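Local coordinates for protein lipoxygenase (Cyanothece sp., PDB 5EK8) that is a non-haem iron lipoxygenase that probably adds molecular oxygen to polyunsaturated fatty acids as a 9R-specific enzyme, at residues 397-400 and 401-405; 613-616 and 617-621; 184-187 and 188-192. One frame throughout, in Å; residues are numbered along the deposited sequence.

Contact 1: residues 397-400 and 401-405; sequences INRR and GDDLL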
loop_
_atom_site.group_PDB
_atom_site.type_symbol
_atom_site.label_atom_id
_atom_site.label_comp_id
_atom_site.label_asym_id
_atom_site.label_seq_id
_atom_site.Cartn_x
_atom_site.Cartn_y
_atom_site.Cartn_z
ATOM N N ILE A 397 -0.703 5.752 -5.104
ATOM C CA ILE A 397 -1.397 4.552 -5.551
ATOM C C ILE A 397 -2.692 4.350 -4.772
ATOM O O ILE A 397 -3.686 3.894 -5.336
ATOM C CB ILE A 397 -0.507 3.284 -5.447
ATOM C CG1 ILE A 397 -1.242 2.069 -6.018
ATOM C CG2 ILE A 397 -0.069 3.016 -4.024
ATOM C CD1 ILE A 397 -1.690 2.239 -7.462
ATOM N N ASN A 398 -2.700 4.710 -3.491
ATOM C CA ASN A 398 -3.940 4.604 -2.726
ATOM C C ASN A 398 -4.997 5.587 -3.236
ATOM O O ASN A 398 -6.176 5.229 -3.410
ATOM C CB ASN A 398 -3.671 4.829 -1.241
ATOM C CG ASN A 398 -2.940 3.669 -0.605
ATOM O OD1 ASN A 398 -2.746 2.626 -1.233
ATOM N ND2 ASN A 398 -2.535 3.839 0.651
ATOM N N ARG A 399 -4.566 6.818 -3.493
ATOM C CA ARG A 399 -5.456 7.833 -4.041
ATOM C C ARG A 399 -5.980 7.423 -5.417
ATOM O O ARG A 399 -7.104 7.761 -5.788
ATOM C CB ARG A 399 -4.738 9.182 -4.123
ATOM C CG ARG A 399 -5.556 10.293 -4.750
ATOM C CD ARG A 399 -6.874 10.489 -4.028
ATOM N NE ARG A 399 -7.720 11.471 -4.702
ATOM C CZ ARG A 399 -8.631 11.172 -5.621
ATOM N NH1 ARG A 399 -8.822 9.910 -5.982
ATOM N NH2 ARG A 399 -9.353 12.135 -6.177
ATOM N N ARG A 400 -5.167 6.681 -6.165
ATOM C CA ARG A 400 -5.592 6.158 -7.461
ATOM C C ARG A 400 -6.626 5.047 -7.283
ATOM O O ARG A 400 -7.623 4.981 -8.005
ATOM C CB ARG A 400 -4.387 5.643 -8.253
ATOM C CG ARG A 400 -4.744 4.895 -9.535
ATOM C CD ARG A 400 -5.553 5.759 -10.490
ATOM N NE ARG A 400 -5.860 5.047 -11.725
ATOM C CZ ARG A 400 -6.684 5.498 -12.665
ATOM N NH1 ARG A 400 -7.295 6.665 -12.509
ATOM N NH2 ARG A 400 -6.901 4.780 -13.758
ATOM N N GLY A 401 -6.373 4.177 -6.311
ATOM C CA GLY A 401 -7.279 3.095 -5.984
ATOM C C GLY A 401 -8.631 3.616 -5.546
ATOM O O GLY A 401 -9.642 2.930 -5.697
ATOM N N ASP A 402 -8.652 4.834 -5.009
ATOM C CA ASP A 402 -9.916 5.494 -4.673
ATOM C C ASP A 402 -10.862 5.615 -5.871
ATOM O O ASP A 402 -12.071 5.767 -5.699
ATOM C CB ASP A 402 -9.660 6.883 -4.088
ATOM C CG ASP A 402 -9.145 6.830 -2.667
ATOM O OD1 ASP A 402 -9.358 5.796 -1.996
ATOM O OD2 ASP A 402 -8.534 7.827 -2.223
ATOM N N ASP A 403 -10.308 5.557 -7.080
ATOM C CA ASP A 403 -11.110 5.556 -8.300
ATOM C C ASP A 403 -11.093 4.193 -8.990
ATOM O O ASP A 403 -12.085 3.782 -9.593
ATOM C CB ASP A 403 -10.608 6.620 -9.279
ATOM C CG ASP A 403 -10.593 8.011 -8.680
ATOM O OD1 ASP A 403 -11.658 8.489 -8.234
ATOM O OD2 ASP A 403 -9.506 8.624 -8.648
ATOM N N LEU A 404 -9.964 3.493 -8.902
ATOM C CA LEU A 404 -9.741 2.299 -9.716
ATOM C C LEU A 404 -10.124 0.978 -9.045
ATOM O O LEU A 404 -10.575 0.047 -9.716
ATOM C CB LEU A 404 -8.275 2.234 -10.136
ATOM C CG LEU A 404 -7.932 1.171 -11.178
ATOM C CD1 LEU A 404 -8.501 1.556 -12.547
ATOM C CD2 LEU A 404 -6.427 0.961 -11.244
ATOM N N LEU A 405 -9.938 0.883 -7.731
ATOM C CA LEU A 405 -10.176 -0.383 -7.040
ATOM C C LEU A 405 -11.369 -0.342 -6.088
ATOM O O LEU A 405 -12.171 -1.280 -6.049
ATOM C CB LEU A 405 -8.929 -0.808 -6.262
ATOM C CG LEU A 405 -7.625 -0.953 -7.050
ATOM C CD1 LEU A 405 -6.568 -1.634 -6.189
ATOM C CD2 LEU A 405 -7.842 -1.712 -8.355
#
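Gly401 N bonds to Ile397 O at 2.9 Å and Asp402 N to Asn398 O at 3.0 Å, continuing the alpha-helical pattern, until Arg400 O receives both Asp403 N and Leu404 N as helix 394-404 runs out.

The side chains on one flank are charged. Arg399 starts with CG trans to its backbone N (chi1 177°) and then bends at chi2, which swings the guanidinium forward along the helix to Asp403, four residues on. Arg399 NH1 meets Asp403 OD2 at 3.0 Å in a salt bridge, at the edge of the guanidinium but above the plane of the carboxylate, and the bond is far from straight (135°). Asp402 OD2 lies 4.3 Å from Arg399 NH1, well off the guanidinium plane, and can probably add only a general electrostatic attraction, since no N-H points at it. NE and NH2 of Arg399 are taken by the carbonyls of Met176 and Pro177, and Asp402 OD1 pairs with Arg173. With an alanine in place of Arg399, Asp403 would probably lose this salt-bridge partner, and the carbonyls of Met176 and Pro177 the donors it supplies. On another flank, the Arg400 guanidinium has Leu404 CB over one face, and its NH2 passes 3.8 Å from Leu404 CD1.

Toward the interior, Asn398 OD1 and ND2 bond to His364 ND1 and Glu368 OE2, and His364 is an iron ligand. The last turns of this helix thus join an i to i+4 salt bridge on the outside to the second shell of the lipoxygenase iron site within.

Contact 2: residues 613-616 and 617-621; sequences NQVY and IFSVL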
loop_
_atom_site.group_PDB
_atom_site.type_symbol
_atom_site.label_atom_id
_atom_site.label_comp_id
_atom_site.label_asym_id
_atom_site.label_seq_id
_atom_site.Cartn_x
_atom_site.Cartn_y
_atom_site.Cartn_z
ATOM N N ASN A 613 -12.387 -7.158 -17.306
ATOM C CA ASN A 613 -11.833 -6.203 -16.353
ATOM C C ASN A 613 -10.977 -6.887 -15.289
ATOM O O ASN A 613 -9.947 -6.349 -14.877
ATOM C CB ASN A 613 -12.947 -5.386 -15.704
ATOM C CG ASN A 613 -13.427 -4.262 -16.597
ATOM O OD1 ASN A 613 -12.875 -3.161 -16.581
ATOM N ND2 ASN A 613 -14.447 -4.540 -17.401
ATOM N N GLN A 614 -11.400 -8.073 -14.857
ATOM C CA GLN A 614 -10.617 -8.883 -13.924
ATOM C C GLN A 614 -9.213 -9.125 -14.459
ATOM O O GLN A 614 -8.209 -8.709 -13.848
ATOM C CB GLN A 614 -11.304 -10.227 -13.661
ATOM C CG GLN A 614 -10.468 -11.207 -12.834
ATOM C CD GLN A 614 -11.132 -12.572 -12.692
ATOM O OE1 GLN A 614 -12.339 -12.710 -12.891
ATOM N NE2 GLN A 614 -10.343 -13.588 -12.351
ATOM N N VAL A 615 -9.147 -9.786 -15.614
ATOM C CA VAL A 615 -7.856 -10.125 -16.207
ATOM C C VAL A 615 -7.024 -8.871 -16.496
ATOM O O VAL A 615 -5.817 -8.831 -16.229
ATOM C CB VAL A 615 -8.032 -10.936 -17.498
ATOM C CG1 VAL A 615 -6.674 -11.394 -18.025
ATOM C CG2 VAL A 615 -8.944 -12.129 -17.241
ATOM N N TYR A 616 -7.683 -7.844 -17.021
ATOM C CA TYR A 616 -7.026 -6.577 -17.323
ATOM C C TYR A 616 -6.333 -5.988 -16.101
ATOM O O TYR A 616 -5.132 -5.719 -16.130
ATOM C CB TYR A 616 -8.033 -5.572 -17.880
ATOM C CG TYR A 616 -7.480 -4.177 -18.054
ATOM C CD1 TYR A 616 -6.605 -3.881 -19.087
ATOM C CD2 TYR A 616 -7.844 -3.150 -17.187
ATOM C CE1 TYR A 616 -6.100 -2.609 -19.246
ATOM C CE2 TYR A 616 -7.347 -1.872 -17.344
ATOM C CZ TYR A 616 -6.472 -1.608 -18.374
ATOM O OH TYR A 616 -5.965 -0.342 -18.543
ATOM N N ILE A 617 -7.096 -5.799 -15.029
ATOM C CA ILE A 617 -6.569 -5.188 -13.819
ATOM C C ILE A 617 -5.449 -6.020 -13.216
ATOM O O ILE A 617 -4.423 -5.470 -12.820
ATOM C CB ILE A 617 -7.672 -4.972 -12.760
ATOM C CG1 ILE A 617 -8.623 -3.864 -13.206
ATOM C CG2 ILE A 617 -7.065 -4.590 -11.416
ATOM C CD1 ILE A 617 -7.941 -2.524 -13.373
ATOM N N PHE A 618 -5.626 -7.338 -13.143
ATOM C CA PHE A 618 -4.573 -8.163 -12.549
ATOM C C PHE A 618 -3.272 -8.055 -13.348
ATOM O O PHE A 618 -2.186 -7.840 -12.782
ATOM C CB PHE A 618 -5.014 -9.622 -12.450
ATOM C CG PHE A 618 -6.037 -9.869 -11.390
ATOM C CD1 PHE A 618 -6.166 -9.002 -10.318
ATOM C CD2 PHE A 618 -6.871 -10.967 -11.458
ATOM C CE1 PHE A 618 -7.112 -9.222 -9.337
ATOM C CE2 PHE A 618 -7.820 -11.198 -10.476
ATOM C CZ PHE A 618 -7.941 -10.323 -9.415
ATOM N N SER A 619 -3.401 -8.178 -14.668
ATOM C CA SER A 619 -2.258 -8.125 -15.578
ATOM C C SER A 619 -1.546 -6.775 -15.540
ATOM O O SER A 619 -0.319 -6.704 -15.638
ATOM C CB SER A 619 -2.715 -8.433 -16.999
ATOM O OG SER A 619 -3.559 -9.571 -17.011
ATOM N N VAL A 620 -2.323 -5.706 -15.398
ATOM C CA VAL A 620 -1.763 -4.365 -15.270
ATOM C C VAL A 620 -1.014 -4.210 -13.950
ATOM O O VAL A 620 0.153 -3.813 -13.929
ATOM C CB VAL A 620 -2.860 -3.277 -15.362
ATOM C CG1 VAL A 620 -2.399 -1.980 -14.699
ATOM C CG2 VAL A 620 -3.257 -3.038 -16.811
ATOM N N LEU A 621 -1.692 -4.539 -12.853
ATOM C CA LEU A 621 -1.151 -4.340 -11.515
ATOM C C LEU A 621 0.126 -5.138 -11.270
ATOM O O LEU A 621 1.035 -4.657 -10.594
ATOM C CB LEU A 621 -2.196 -4.699 -10.455
ATOM C CG LEU A 621 -3.375 -3.736 -10.285
ATOM C CD1 LEU A 621 -4.197 -4.100 -9.050
ATOM C CD2 LEU A 621 -2.895 -2.291 -10.216
#
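Tyr616 and Val620, one helical turn apart, make the main side-chain contact here: Val620 CG2 sits over one face of the phenol ring, 4.0 Å from its centroid and 20° off the normal, in a CH-pi contact displaced toward the rim. The nearest ring atom is Tyr616 CE1, 3.8 Å from Val620 CG2. The ring gets there because CG lies trans to the backbone N (chi1 172°), so that it leans along the helix toward the following turn. Ile617 CD1 touches Tyr616 CD2 at 3.9 Å.

A second pair lies round the helix. The aliphatic CG of Gln614 meets Phe618 CE2 at 3.5 Å, while the Gln614 amide is turned steeply, 74°, to the plane of the ring. Between these pairs Ser619 folds its hydroxyl back onto the preceding turn. Its OG donates to Val615 O, which also takes Ser619 N at 2.9 Å; the two donors come from opposite faces of the carbonyl plane, so one oxygen satisfies both.

Further out, the polar ends are fixed by other parts of the chain. Tyr616 OH bonds to Thr202 OG1 on helix 188-214, whose Leu201 packs on Tyr616, Ser619 and Val620, and Gln614 NE2 is held by the carbonyls of Gly581 and Asn587. Phe618 rests against Leu351 and Glu355 of helix 337-377, and Ile617 against Leu412.

Apolar contacts thus link successive turns, while these neighbours hold helix 608-623 in place; Gln614 NE2, Tyr616 OH and Ser619 OG each have a hydrogen-bond partner. The contact is chiefly apolar packing near the metal site: no side chain of 613-621 is an iron ligand, although Val620 lies about 5 Å, side chain to side chain, from the ligand Ile668.

Contact 3: residues 184-187 and 188-192; sequences DDYS and VGRKF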
loop_
_atom_site.group_PDB
_atom_site.type_symbol
_atom_site.label_atom_id
_atom_site.label_comp_id
_atom_site.label_asym_id
_atom_site.label_seq_id
_atom_site.Cartn_x
_atom_site.Cartn_y
_atom_site.Cartn_z
ATOM N N ASP A 184 4.560 13.959 -3.134
ATOM C CA ASP A 184 5.483 12.836 -3.279
ATOM C C ASP A 184 5.126 12.026 -4.526
ATOM O O ASP A 184 4.494 10.971 -4.442
ATOM C CB ASP A 184 5.454 11.954 -2.026
ATOM C CG ASP A 184 6.350 10.727 -2.140
ATOM O OD1 ASP A 184 7.369 10.783 -2.866
ATOM O OD2 ASP A 184 6.026 9.705 -1.496
ATOM N N ASP A 185 5.536 12.536 -5.685
ATOM C CA ASP A 185 5.195 11.930 -6.971
ATOM C C ASP A 185 6.000 10.673 -7.257
ATOM O O ASP A 185 7.050 10.447 -6.658
ATOM C CB ASP A 185 5.413 12.932 -8.102
ATOM C CG ASP A 185 4.424 12.753 -9.228
ATOM O OD1 ASP A 185 3.680 11.744 -9.206
ATOM O OD2 ASP A 185 4.394 13.621 -10.130
ATOM N N TYR A 186 5.499 9.856 -8.181
ATOM C CA TYR A 186 6.243 8.693 -8.662
ATOM C C TYR A 186 7.551 9.107 -9.337
ATOM O O TYR A 186 7.749 10.276 -9.666
ATOM C CB TYR A 186 5.428 7.886 -9.673
ATOM C CG TYR A 186 4.115 7.311 -9.204
ATOM C CD1 TYR A 186 4.055 6.420 -8.142
ATOM C CD2 TYR A 186 2.940 7.610 -9.872
ATOM C CE1 TYR A 186 2.846 5.871 -7.739
ATOM C CE2 TYR A 186 1.737 7.068 -9.483
ATOM C CZ TYR A 186 1.690 6.200 -8.419
ATOM O OH TYR A 186 0.474 5.673 -8.046
ATOM N N SER A 187 8.437 8.142 -9.554
ATOM C CA SER A 187 9.581 8.350 -10.437
ATOM C C SER A 187 9.057 8.387 -11.866
ATOM O O SER A 187 8.005 7.812 -12.152
ATOM C CB SER A 187 10.623 7.240 -10.280
ATOM O OG SER A 187 10.617 6.698 -8.971
ATOM N N VAL A 188 9.775 9.054 -12.763
ATOM C CA VAL A 188 9.369 9.088 -14.165
ATOM C C VAL A 188 9.364 7.683 -14.766
ATOM O O VAL A 188 8.589 7.388 -15.677
ATOM C CB VAL A 188 10.285 9.998 -15.004
ATOM C CG1 VAL A 188 9.888 11.455 -14.835
ATOM C CG2 VAL A 188 11.733 9.779 -14.621
ATOM N N GLY A 189 10.229 6.820 -14.241
ATOM C CA GLY A 189 10.289 5.436 -14.672
ATOM C C GLY A 189 9.013 4.684 -14.349
ATOM O O GLY A 189 8.434 4.035 -15.217
ATOM N N ARG A 190 8.587 4.774 -13.093
ATOM C CA ARG A 190 7.338 4.177 -12.624
ATOM C C ARG A 190 6.155 4.622 -13.491
ATOM O O ARG A 190 5.327 3.801 -13.915
ATOM C CB ARG A 190 7.125 4.543 -11.147
ATOM C CG ARG A 190 5.715 4.385 -10.609
ATOM C CD ARG A 190 5.222 2.950 -10.698
ATOM N NE ARG A 190 3.846 2.816 -10.224
ATOM C CZ ARG A 190 2.787 3.343 -10.834
ATOM N NH1 ARG A 190 1.572 3.167 -10.330
ATOM N NH2 ARG A 190 2.933 4.048 -11.950
ATOM N N LYS A 191 6.101 5.922 -13.773
ATOM C CA LYS A 191 5.093 6.487 -14.666
ATOM C C LYS A 191 5.145 5.866 -16.065
ATOM O O LYS A 191 4.126 5.421 -16.599
ATOM C CB LYS A 191 5.270 8.003 -14.773
ATOM C CG LYS A 191 4.972 8.774 -13.501
ATOM C CD LYS A 191 4.675 10.234 -13.813
ATOM C CE LYS A 191 4.290 11.021 -12.559
ATOM N NZ LYS A 191 3.860 12.424 -12.888
ATOM N N PHE A 192 6.342 5.836 -16.647
ATOM C CA PHE A 192 6.539 5.314 -17.996
ATOM C C PHE A 192 6.127 3.848 -18.112
ATOM O O PHE A 192 5.430 3.463 -19.053
ATOM C CB PHE A 192 7.997 5.477 -18.420
ATOM C CG PHE A 192 8.380 6.891 -18.737
ATOM C CD1 PHE A 192 7.409 7.855 -18.949
ATOM C CD2 PHE A 192 9.710 7.258 -18.829
ATOM C CE1 PHE A 192 7.760 9.162 -19.243
ATOM C CE2 PHE A 192 10.069 8.562 -19.126
ATOM C CZ PHE A 192 9.093 9.515 -19.334
#
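Ser187 O accepts Lys191 N at 3.1 Å, a nearly straight bond that opens helix 188-214, whereas residues 185-187 ahead of it run in an extended conformation. Ser187 stands at the N-cap, yet its hydroxyl makes no capping bond and is given instead to Asp634 OD2.

The extended lead-in leaves Tyr186 facing the first turn, and Lys191 reaches back to Asp185. The guanidinium of Arg190 lies flat on the Tyr186 ring, with planes 16° apart and CZ 4.0 Å from the ring centroid, over its centre: a stacked cation-pi pair. A bend at chi2 of Arg190, after a first torsion that puts CG opposite the backbone N (162°), brings the chain down over the phenol, and CG itself rests 3.6 Å from Tyr186 CD1. Arg190 NH1 reaches the far end of the ring, 3.6 Å from Tyr186 CZ. That same nitrogen bonds to Asn667 O, so stacking and hydrogen bonding together hold the guanidinium against rotation.

Lys191, extended beyond CG, runs past Tyr186 CB to the carboxylate of Asp185. Lys191 NZ and Asp185 OD2 form a salt bridge at 3.1 Å, met on the syn side but 33° out of the carboxylate plane. Asp185 OD1 takes Tyr186 N at 2.8 Å, so that the one carboxylate grips both the lysine and the backbone of the lead-in. Tyr186 in turn packs on Asn396 and Ile397 of helix 394-404.

Here a helix N-terminus is pinned to its lead-in by a cation-pi stack and a salt bridge. In a lipoxygenase, whose C-terminal isoleucine coordinates the iron, the same arginine holds Asn667, the neighbour of the ligand Ile668, and so ties the start of helix 188-214 to the chain end that completes the metal site.

In the fold
All three contacts are local, made within a helix or at its start, and all lie near the iron. Contact 1 is closest to the centre of the chain, and contacts 2 and 3 lie about 17 and 16 Å from it, measured centre to centre. Contact 2 is partly buried and chiefly apolar; contact 3 is nearer the surface and relies on charge and stacking; contact 1 mixes an outer salt bridge with a buried inner side. Contacts 2 and 3 share helix 188-214, which covers one and begins in the other. Leu404 and Leu405 of contact 1 pack on Ile617 of contact 2, and Ile397 touches Tyr186 of contact 3, making contact 1 the common neighbour.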